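Local coordinates for DUF5037 domain-containing protein (PDB 4GL6), which is of unknown function, a DUF5037-family protein of a gut bacterium that pairs a mixed-sheet alpha/beta region with a separate antiparallel sheet, at residues A142-D147 against L177-L182; N98-G103 against I193-T198; E90-A95 against Q161-V166. All coordinates share one frame; numbering follows the deposited sequence.

Interaction 1: A142-D147 against L177-L182; sequences AWVYID and LYVYYL
Trp143 and Tyr178 stack across parallel strands 140-147 and 175-182, the inner pair of a four-stranded mixed sheet and the two strands of a beta-alpha-beta crossover through helix 156-171. Five backbone hydrogen bonds zip the strands; Val144 illustrates the parallel pattern, its N giving to Tyr178 O (2.8 Å) and its O receiving from Tyr180 N (2.8 Å). With CG beside the backbone N in both residues (chi1 -56° and -59°), the two aromatic side chains run side by side. The six-membered ring of Trp143 and the ring of Tyr178 form an offset stack with centroids 3.6 Å apart and CZ3 of Trp143 over the tyrosine face. Were Tyr178 an alanine, the Trp143 indole would lose this partner and would probably be freer to tilt. Tyr145 and Tyr180 also have nearly aligned planes, but little of one ring covers the other. On the other face, Ile146 CD1 reaches Val179 CG1 at 3.5 Å and touches the Tyr181 ring. Helices 75-95 and 156-171 pack on the face of Ala142, Val144 and Leu177, helix 184-194 meets Tyr145 and Leu182 on the opposite one, and strands 99-104 and 215-220 flank the pair.

Interaction 2: N98-G103 against I193-T198; sequences NYYIQG and ILEIFT
The ring of Tyr100 lies flat against Leu194, whose CB sits over the middle of one face, 3.8 Å from the ring centroid and 10° off its normal, a clear CH-pi contact. The tyrosine and the leucine run antiparallel to each other: Leu194 CB serves the centre of the ring, while its CD1 branch runs back over the base, 3.8 Å from Tyr100 CD1. Beyond the ring, Tyr100 OH approaches Leu194 O to 3.1 Å, but its hydrogen bond is with the backbone oxygen of Lys51. The other neighbours of Tyr100 include the ring of His52, and a glycerol, likely a crystallisation additive, lies about 4 Å from its side chain and may mark a pocket there.

Two residues along the strand, Gln102 leaves the same side of the sheet. Its CG is anti to the backbone N (chi1 -169°) and the chain stays extended beyond it, which carries the amide out to the second branch of the leucine, with NE2 3.4 Å from Leu194 CD2. Leu194 thus straddles two alternate strand residues, one methyl on each. A water completes the link: it accepts from Gln102 NE2 at 3.0 Å and donates to Leu194 O at 2.9 Å, tying the strand to a carbonyl of helix 184-194. Glu202 also receives a hydrogen bond from NE2 and Ser199 pairs with OE1, and these partners together should fix the rotation of the amide.

The contact joins edge strand 99-104 to the C-terminal part of helix 184-194 and the loop that follows, as in layered alpha/beta folds where helices pack over a sheet.

Interaction 3: E90-A95 against Q161-V166; sequences EAISQA and QMYEEV
Tyr163 reaches along helix 75-95 past Ala91 and Ile92, and its course shows how the helices meet. Its CB rests on strand 175-182, where it touches Leu177. From there CG lies beside the backbone N (chi1 -54°), and the ring is brought edge-on to its neighbour: CD1 is 3.7 Å from Ala91 CB, which lies in the ring plane. One atom further, CE1 meets Ile92 CD1 at 3.4 Å, the isoleucine crossing the tyrosine at about a right angle, and the same methyl stays against CZ and OH. At the tip, OH also comes within 3.8 Å of Ala95 CB, one helical turn on from Ala91, and is hydrogen-bonded to Glu159 on its own helix.

The two helices run antiparallel, their segment axes inclined at 168° and 9.4 Å apart, and form a helical layer on one face of the mixed sheet. The small side chain of Ala91 probably permits this close approach: its CB is met by Met162 CB at 3.8 Å and by Val166 CG2 at 3.9 Å, in addition to the tyrosine edge.

Met162, a selenomethionine in the crystal, extends from the backbone and then bends at chi3 (-55°), which lays CE 3.5 Å from Ala91 O and also near the methyl of Ala95. Gln94 lies alongside its selenium, though with two conformations modelled for the glutamine this contact is doubtful.

All three contacts are built in or on one mixed sheet. Interactions 1 and 2, with centres about 10 Å apart, share it directly: Tyr145 O lies 2.8 Å from Tyr100 N, a probable hydrogen bond between neighbouring strands, and Tyr145 CD2 packs on Leu194 CD1 at 3.6 Å. Interaction 3 lies on the face opposite that of interaction 2, its centre about 12 Å from that of interaction 1; there Val144 CG1 touches Ile92 CD1 at 3.8 Å. Interactions 2 and 3 are farthest apart, about 18 Å between centres, yet Tyr99 and Ile101 of the edge strand still pack on Ile92. The glycerol is on the interaction 2 side of the sheet; no active site is known.

Interaction 1: A142-D147 against L177-L182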
loop_
_atom_site.group_PDB
_atom_site.type_symbol
_atom_site.label_atom_id
_atom_site.label_comp_id
_atom_site.label_asym_id
_atom_site.label_seq_id
_atom_site.Cartn_x
_atom_site.Cartn_y
_atom_site.Cartn_z
ATOM N N ALA A 142 6.155 -0.719 2.499
ATOM C CA ALA A 142 5.367 -1.953 2.566
ATOM C C ALA A 142 5.036 -2.198 4.021
ATOM O O ALA A 142 5.950 -2.179 4.852
ATOM C CB ALA A 142 6.139 -3.110 2.006
ATOM N N TRP A 143 3.744 -2.375 4.318
ATOM C CA TRP A 143 3.247 -2.683 5.663
ATOM C C TRP A 143 2.805 -4.114 5.604
ATOM O O TRP A 143 1.731 -4.408 5.088
ATOM C CB TRP A 143 2.114 -1.734 6.066
ATOM C CG TRP A 143 2.546 -0.299 5.967
ATOM C CD1 TRP A 143 2.459 0.543 4.863
ATOM C CD2 TRP A 143 3.197 0.484 6.990
ATOM N NE1 TRP A 143 2.988 1.765 5.142
ATOM C CE2 TRP A 143 3.440 1.802 6.407
ATOM C CE3 TRP A 143 3.575 0.247 8.288
ATOM C CZ2 TRP A 143 4.051 2.828 7.126
ATOM C CZ3 TRP A 143 4.181 1.277 9.009
ATOM C CH2 TRP A 143 4.424 2.535 8.435
ATOM N N VAL A 144 3.655 -5.005 6.114
ATOM C CA VAL A 144 3.404 -6.434 6.140
ATOM C C VAL A 144 2.927 -6.843 7.535
ATOM O O VAL A 144 3.575 -6.537 8.536
ATOM C CB VAL A 144 4.661 -7.219 5.793
ATOM C CG1 VAL A 144 4.362 -8.709 5.818
ATOM C CG2 VAL A 144 5.170 -6.798 4.411
ATOM N N TYR A 145 1.803 -7.555 7.577
ATOM C CA TYR A 145 1.183 -8.065 8.807
ATOM C C TYR A 145 1.162 -9.598 8.728
ATOM O O TYR A 145 0.485 -10.136 7.860
ATOM C CB TYR A 145 -0.234 -7.473 8.933
ATOM C CG TYR A 145 -0.209 -5.959 9.042
ATOM C CD1 TYR A 145 0.060 -5.339 10.262
ATOM C CD2 TYR A 145 -0.388 -5.152 7.919
ATOM C CE1 TYR A 145 0.126 -3.959 10.370
ATOM C CE2 TYR A 145 -0.327 -3.767 8.014
ATOM C CZ TYR A 145 -0.069 -3.175 9.246
ATOM O OH TYR A 145 -0.008 -1.809 9.368
ATOM N N ILE A 146 1.936 -10.279 9.588
ATOM C CA ILE A 146 2.068 -11.740 9.592
ATOM C C ILE A 146 1.375 -12.377 10.793
ATOM O O ILE A 146 1.454 -11.846 11.900
ATOM C CB ILE A 146 3.558 -12.167 9.647
ATOM C CG1 ILE A 146 4.321 -11.657 8.421
ATOM C CG2 ILE A 146 3.678 -13.688 9.709
ATOM C CD1 ILE A 146 5.806 -11.948 8.460
ATOM N N ASP A 147 0.716 -13.517 10.556
ATOM C CA ASP A 147 0.102 -14.336 11.609
ATOM C C ASP A 147 1.281 -15.146 12.107
ATOM O O ASP A 147 1.737 -16.078 11.434
ATOM C CB ASP A 147 -1.011 -15.226 11.034
ATOM C CG ASP A 147 -1.706 -16.082 12.076
ATOM O OD1 ASP A 147 -1.149 -16.294 13.176
ATOM O OD2 ASP A 147 -2.830 -16.557 11.770
ATOM N N LEU A 177 10.446 -1.003 4.780
ATOM C CA LEU A 177 9.798 -2.283 5.122
ATOM C C LEU A 177 9.370 -2.257 6.581
ATOM O O LEU A 177 10.176 -1.911 7.457
ATOM C CB LEU A 177 10.762 -3.448 4.937
ATOM C CG LEU A 177 10.240 -4.868 5.239
ATOM C CD1 LEU A 177 8.980 -5.222 4.458
ATOM C CD2 LEU A 177 11.325 -5.895 4.952
ATOM N N TYR A 178 8.112 -2.632 6.825
ATOM C CA TYR A 178 7.549 -2.785 8.175
ATOM C C TYR A 178 6.951 -4.207 8.238
ATOM O O TYR A 178 6.174 -4.585 7.352
ATOM C CB TYR A 178 6.484 -1.725 8.447
ATOM C CG TYR A 178 6.961 -0.287 8.328
ATOM C CD1 TYR A 178 6.886 0.418 7.105
ATOM C CD2 TYR A 178 7.446 0.393 9.428
ATOM C CE1 TYR A 178 7.317 1.746 6.995
ATOM C CE2 TYR A 178 7.872 1.717 9.334
ATOM C CZ TYR A 178 7.804 2.393 8.123
ATOM O OH TYR A 178 8.229 3.697 8.032
ATOM N N VAL A 179 7.376 -5.014 9.205
ATOM C CA VAL A 179 6.871 -6.383 9.352
ATOM C C VAL A 179 6.395 -6.537 10.764
ATOM O O VAL A 179 7.201 -6.486 11.692
ATOM C CB VAL A 179 7.932 -7.461 9.031
ATOM C CG1 VAL A 179 7.311 -8.855 9.148
ATOM C CG2 VAL A 179 8.482 -7.252 7.622
ATOM N N TYR A 180 5.082 -6.699 10.912
ATOM C CA TYR A 180 4.418 -6.908 12.206
ATOM C C TYR A 180 4.185 -8.400 12.384
ATOM O O TYR A 180 3.618 -9.031 11.485
ATOM C CB TYR A 180 3.068 -6.181 12.235
ATOM C CG TYR A 180 3.151 -4.677 12.326
ATOM C CD1 TYR A 180 3.313 -3.898 11.193
ATOM C CD2 TYR A 180 3.010 -4.019 13.562
ATOM C CE1 TYR A 180 3.374 -2.504 11.279
ATOM C CE2 TYR A 180 3.069 -2.629 13.656
ATOM C CZ TYR A 180 3.256 -1.879 12.503
ATOM O OH TYR A 180 3.292 -0.518 12.569
ATOM N N TYR A 181 4.657 -8.963 13.502
ATOM C CA TYR A 181 4.454 -10.385 13.851
ATOM C C TYR A 181 3.330 -10.455 14.899
ATOM O O TYR A 181 3.568 -10.458 16.110
ATOM C CB TYR A 181 5.743 -11.004 14.351
ATOM C CG TYR A 181 6.827 -11.042 13.288
ATOM C CD1 TYR A 181 7.730 -9.985 13.136
ATOM C CD2 TYR A 181 6.951 -12.127 12.430
ATOM C CE1 TYR A 181 8.732 -10.021 12.163
ATOM C CE2 TYR A 181 7.946 -12.173 11.448
ATOM C CZ TYR A 181 8.847 -11.120 11.326
ATOM O OH TYR A 181 9.830 -11.168 10.345
ATOM N N LEU A 182 2.097 -10.485 14.399
ATOM C CA LEU A 182 0.894 -10.477 15.225
ATOM C C LEU A 182 0.493 -11.869 15.703
ATOM O O LEU A 182 0.727 -12.865 15.020
ATOM C CB LEU A 182 -0.286 -9.917 14.419
ATOM C CG LEU A 182 -0.160 -8.541 13.777
ATOM C CD1 LEU A 182 -1.447 -8.246 13.033
ATOM C CD2 LEU A 182 0.077 -7.477 14.837
#

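Interaction 2: N98-G103 against I193-T198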
loop_
_atom_site.group_PDB
_atom_site.type_symbol
_atom_site.label_atom_id
_atom_site.label_comp_id
_atom_site.label_asym_id
_atom_site.label_seq_id
_atom_site.Cartn_x
_atom_site.Cartn_y
_atom_site.Cartn_z
ATOM N N ASN A 98 -0.308 -17.344 6.659
ATOM C CA ASN A 98 -1.276 -16.229 6.713
ATOM C C ASN A 98 -0.577 -14.901 6.924
ATOM O O ASN A 98 0.262 -14.764 7.818
ATOM C CB ASN A 98 -2.295 -16.381 7.840
ATOM C CG ASN A 98 -3.497 -17.154 7.428
ATOM O OD1 ASN A 98 -4.604 -16.591 7.398
ATOM N ND2 ASN A 98 -3.300 -18.416 7.028
ATOM N N TYR A 99 -0.974 -13.916 6.128
ATOM C CA TYR A 99 -0.365 -12.601 6.146
ATOM C C TYR A 99 -1.145 -11.630 5.269
ATOM O O TYR A 99 -1.961 -12.045 4.450
ATOM C CB TYR A 99 1.092 -12.669 5.612
ATOM C CG TYR A 99 1.185 -13.385 4.280
ATOM C CD1 TYR A 99 0.918 -12.720 3.079
ATOM C CD2 TYR A 99 1.489 -14.737 4.219
ATOM C CE1 TYR A 99 0.969 -13.382 1.854
ATOM C CE2 TYR A 99 1.556 -15.407 2.991
ATOM C CZ TYR A 99 1.292 -14.723 1.812
ATOM O OH TYR A 99 1.348 -15.384 0.615
ATOM N N TYR A 100 -0.863 -10.344 5.434
ATOM C CA TYR A 100 -1.441 -9.313 4.595
ATOM C C TYR A 100 -0.306 -8.349 4.253
ATOM O O TYR A 100 0.329 -7.795 5.168
ATOM C CB TYR A 100 -2.582 -8.595 5.305
ATOM C CG TYR A 100 -3.360 -7.689 4.372
ATOM C CD1 TYR A 100 -2.903 -6.393 4.079
ATOM C CD2 TYR A 100 -4.554 -8.113 3.787
ATOM C CE1 TYR A 100 -3.614 -5.551 3.225
ATOM C CE2 TYR A 100 -5.278 -7.275 2.940
ATOM C CZ TYR A 100 -4.802 -5.994 2.661
ATOM O OH TYR A 100 -5.492 -5.160 1.827
ATOM N N ILE A 101 -0.056 -8.162 2.955
ATOM C CA ILE A 101 0.990 -7.274 2.478
ATOM C C ILE A 101 0.297 -6.051 1.907
ATOM O O ILE A 101 -0.426 -6.148 0.914
ATOM C CB ILE A 101 1.846 -7.945 1.394
ATOM C CG1 ILE A 101 2.449 -9.264 1.929
ATOM C CG2 ILE A 101 2.926 -6.984 0.916
ATOM C CD1 ILE A 101 3.108 -10.117 0.862
ATOM N N GLN A 102 0.531 -4.897 2.526
ATOM C CA GLN A 102 -0.073 -3.628 2.104
ATOM C C GLN A 102 0.984 -2.686 1.499
ATOM O O GLN A 102 1.862 -2.187 2.208
ATOM C CB GLN A 102 -0.726 -2.955 3.295
ATOM C CG GLN A 102 -1.603 -1.772 2.945
ATOM C CD GLN A 102 -1.970 -0.982 4.166
ATOM O OE1 GLN A 102 -1.117 -0.335 4.768
ATOM N NE2 GLN A 102 -3.230 -0.998 4.516
ATOM N N GLY A 103 0.882 -2.442 0.201
ATOM C CA GLY A 103 1.789 -1.531 -0.497
ATOM C C GLY A 103 1.301 -0.108 -0.331
ATOM O O GLY A 103 0.110 0.139 -0.469
ATOM N N ILE A 193 -10.071 -5.456 8.807
ATOM C CA ILE A 193 -9.993 -3.986 8.659
ATOM C C ILE A 193 -9.175 -3.599 7.419
ATOM O O ILE A 193 -9.588 -2.733 6.649
ATOM C CB ILE A 193 -9.416 -3.334 9.928
ATOM C CG1 ILE A 193 -10.333 -3.619 11.143
ATOM C CG2 ILE A 193 -9.271 -1.831 9.721
ATOM C CD1 ILE A 193 -9.763 -3.232 12.497
ATOM N N LEU A 194 -8.021 -4.241 7.243
ATOM C CA LEU A 194 -7.140 -4.035 6.075
ATOM C C LEU A 194 -7.820 -4.290 4.728
ATOM O O LEU A 194 -7.455 -3.671 3.739
ATOM C CB LEU A 194 -5.861 -4.894 6.188
ATOM C CG LEU A 194 -4.852 -4.532 7.291
ATOM C CD1 LEU A 194 -3.959 -5.711 7.668
ATOM C CD2 LEU A 194 -4.013 -3.329 6.910
ATOM N N GLU A 195 -8.792 -5.200 4.698
ATOM C CA GLU A 195 -9.550 -5.502 3.480
ATOM C C GLU A 195 -10.445 -4.357 2.976
ATOM O O GLU A 195 -10.781 -4.340 1.790
ATOM C CB GLU A 195 -10.411 -6.775 3.662
ATOM C CG GLU A 195 -9.626 -8.084 3.670
ATOM C CD GLU A 195 -10.464 -9.308 4.033
ATOM O OE1 GLU A 195 -11.719 -9.236 4.086
ATOM O OE2 GLU A 195 -9.844 -10.371 4.231
ATOM N N ILE A 196 -10.825 -3.429 3.861
ATOM C CA ILE A 196 -11.747 -2.333 3.523
ATOM C C ILE A 196 -11.234 -0.894 3.726
ATOM O O ILE A 196 -12.003 0.048 3.555
ATOM C CB ILE A 196 -13.107 -2.527 4.261
ATOM C CG1 ILE A 196 -12.963 -2.319 5.795
ATOM C CG2 ILE A 196 -13.706 -3.891 3.894
ATOM C CD1 ILE A 196 -14.272 -2.100 6.522
ATOM N N PHE A 197 -9.975 -0.721 4.116
ATOM C CA PHE A 197 -9.373 0.615 4.290
ATOM C C PHE A 197 -7.964 0.644 3.711
ATOM O O PHE A 197 -7.271 -0.364 3.747
ATOM C CB PHE A 197 -9.312 1.020 5.770
ATOM C CG PHE A 197 -10.649 1.306 6.381
ATOM C CD1 PHE A 197 -11.391 2.409 5.963
ATOM C CD2 PHE A 197 -11.152 0.516 7.413
ATOM C CE1 PHE A 197 -12.628 2.691 6.520
ATOM C CE2 PHE A 197 -12.391 0.798 7.975
ATOM C CZ PHE A 197 -13.128 1.887 7.529
ATOM N N THR A 198 -7.551 1.813 3.210
ATOM C CA THR A 198 -6.215 2.015 2.625
ATOM C C THR A 198 -5.192 2.340 3.694
ATOM O O THR A 198 -5.541 2.683 4.832
ATOM C CB THR A 198 -6.227 3.113 1.557
ATOM O OG1 THR A 198 -6.882 4.267 2.081
ATOM C CG2 THR A 198 -6.971 2.625 0.313
HETATM O O HOH W 1 -5.282 -2.131 2.722
#

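Interaction 3: E90-A95 against Q161-V166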
loop_
_atom_site.group_PDB
_atom_site.type_symbol
_atom_site.label_atom_id
_atom_site.label_comp_id
_atom_site.label_asym_id
_atom_site.label_seq_id
_atom_site.Cartn_x
_atom_site.Cartn_y
_atom_site.Cartn_z
ATOM N N GLU A 90 6.770 -12.903 -2.696
ATOM C CA GLU A 90 7.743 -13.947 -3.072
ATOM C C GLU A 90 8.623 -14.373 -1.884
ATOM O O GLU A 90 8.974 -15.539 -1.782
ATOM C CB GLU A 90 8.601 -13.505 -4.257
ATOM C CG GLU A 90 7.826 -13.502 -5.569
ATOM C CD GLU A 90 8.487 -12.716 -6.699
ATOM O OE1 GLU A 90 9.536 -12.041 -6.501
ATOM O OE2 GLU A 90 7.944 -12.784 -7.831
ATOM N N ALA A 91 8.944 -13.434 -0.990
ATOM C CA ALA A 91 9.696 -13.718 0.242
ATOM C C ALA A 91 8.766 -14.083 1.412
ATOM O O ALA A 91 9.002 -15.092 2.097
ATOM C CB ALA A 91 10.561 -12.525 0.628
ATOM N N ILE A 92 7.719 -13.283 1.623
ATOM C CA ILE A 92 6.776 -13.484 2.745
ATOM C C ILE A 92 6.043 -14.827 2.695
ATOM O O ILE A 92 5.866 -15.464 3.738
ATOM C CB ILE A 92 5.752 -12.321 2.875
ATOM C CG1 ILE A 92 6.450 -10.977 3.201
ATOM C CG2 ILE A 92 4.696 -12.601 3.954
ATOM C CD1 ILE A 92 7.153 -10.882 4.549
ATOM N N SER A 93 5.670 -15.277 1.496
ATOM C CA SER A 93 4.956 -16.563 1.335
ATOM C C SER A 93 5.770 -17.784 1.723
ATOM O O SER A 93 5.180 -18.845 1.976
ATOM C CB SER A 93 4.453 -16.735 -0.086
ATOM O OG SER A 93 5.551 -16.696 -0.978
ATOM N N GLN A 94 7.102 -17.641 1.709
ATOM C CA GLN A 94 8.018 -18.706 2.130
ATOM C C GLN A 94 8.273 -18.660 3.644
ATOM O O GLN A 94 8.687 -19.654 4.232
ATOM C CB GLN A 94 9.355 -18.619 1.384
ATOM C CG GLN A 94 9.279 -18.724 -0.132
ATOM C CD GLN A 94 10.634 -19.021 -0.760
ATOM O OE1 GLN A 94 11.019 -20.181 -0.901
ATOM N NE2 GLN A 94 11.349 -17.976 -1.159
ATOM N N ALA A 95 8.028 -17.502 4.272
ATOM C CA ALA A 95 8.211 -17.281 5.718
ATOM C C ALA A 95 6.989 -17.625 6.595
ATOM O O ALA A 95 7.167 -18.102 7.731
ATOM C CB ALA A 95 8.590 -15.824 5.952
ATOM N N GLN A 161 17.600 -12.412 4.888
ATOM C CA GLN A 161 18.288 -12.483 3.582
ATOM C C GLN A 161 17.319 -12.350 2.403
ATOM O O GLN A 161 17.618 -11.652 1.446
ATOM C CB GLN A 161 19.146 -13.758 3.442
ATOM C CG GLN A 161 20.468 -13.728 4.209
ATOM C CD GLN A 161 21.191 -15.058 4.167
ATOM O OE1 GLN A 161 21.172 -15.743 3.145
ATOM N NE2 GLN A 161 21.843 -15.428 5.274
HETATM N N MSE A 162 16.165 -13.000 2.493
HETATM C CA MSE A 162 15.127 -12.906 1.453
HETATM C C MSE A 162 14.593 -11.479 1.304
HETATM O O MSE A 162 14.375 -11.024 0.179
HETATM C CB MSE A 162 13.942 -13.863 1.718
HETATM C CG MSE A 162 14.221 -15.331 1.435
HETATM SE SE MSE A 162 12.629 -16.447 1.629
HETATM C CE MSE A 162 12.121 -15.950 3.448
ATOM N N TYR A 163 14.380 -10.792 2.425
ATOM C CA TYR A 163 13.874 -9.417 2.375
ATOM C C TYR A 163 14.932 -8.502 1.770
ATOM O O TYR A 163 14.629 -7.737 0.849
ATOM C CB TYR A 163 13.382 -8.916 3.750
ATOM C CG TYR A 163 12.342 -9.795 4.444
ATOM C CD1 TYR A 163 11.474 -10.627 3.715
ATOM C CD2 TYR A 163 12.171 -9.737 5.833
ATOM C CE1 TYR A 163 10.530 -11.412 4.359
ATOM C CE2 TYR A 163 11.209 -10.501 6.474
ATOM C CZ TYR A 163 10.393 -11.344 5.734
ATOM O OH TYR A 163 9.434 -12.127 6.341
ATOM N N GLU A 164 16.173 -8.631 2.252
ATOM C CA GLU A 164 17.347 -7.903 1.710
ATOM C C GLU A 164 17.412 -8.058 0.164
ATOM O O GLU A 164 17.568 -7.070 -0.555
ATOM C CB GLU A 164 18.625 -8.415 2.403
ATOM C CG GLU A 164 19.894 -7.573 2.304
ATOM C CD GLU A 164 20.980 -8.070 3.288
ATOM O OE1 GLU A 164 21.443 -7.302 4.171
ATOM O OE2 GLU A 164 21.310 -9.269 3.245
ATOM N N GLU A 165 17.216 -9.286 -0.329
ATOM C CA GLU A 165 17.201 -9.568 -1.776
ATOM C C GLU A 165 16.063 -8.861 -2.519
ATOM O O GLU A 165 16.289 -8.333 -3.618
ATOM C CB GLU A 165 17.209 -11.089 -2.067
ATOM C CG GLU A 165 16.925 -11.441 -3.546
ATOM C CD GLU A 165 17.433 -12.783 -4.053
ATOM O OE1 GLU A 165 18.056 -13.559 -3.293
ATOM O OE2 GLU A 165 17.214 -13.039 -5.263
ATOM N N VAL A 166 14.854 -8.885 -1.960
ATOM C CA VAL A 166 13.708 -8.199 -2.600
ATOM C C VAL A 166 13.998 -6.688 -2.707
ATOM O O VAL A 166 13.944 -6.105 -3.799
ATOM C CB VAL A 166 12.396 -8.445 -1.835
ATOM C CG1 VAL A 166 11.264 -7.590 -2.380
ATOM C CG2 VAL A 166 12.024 -9.917 -1.903
#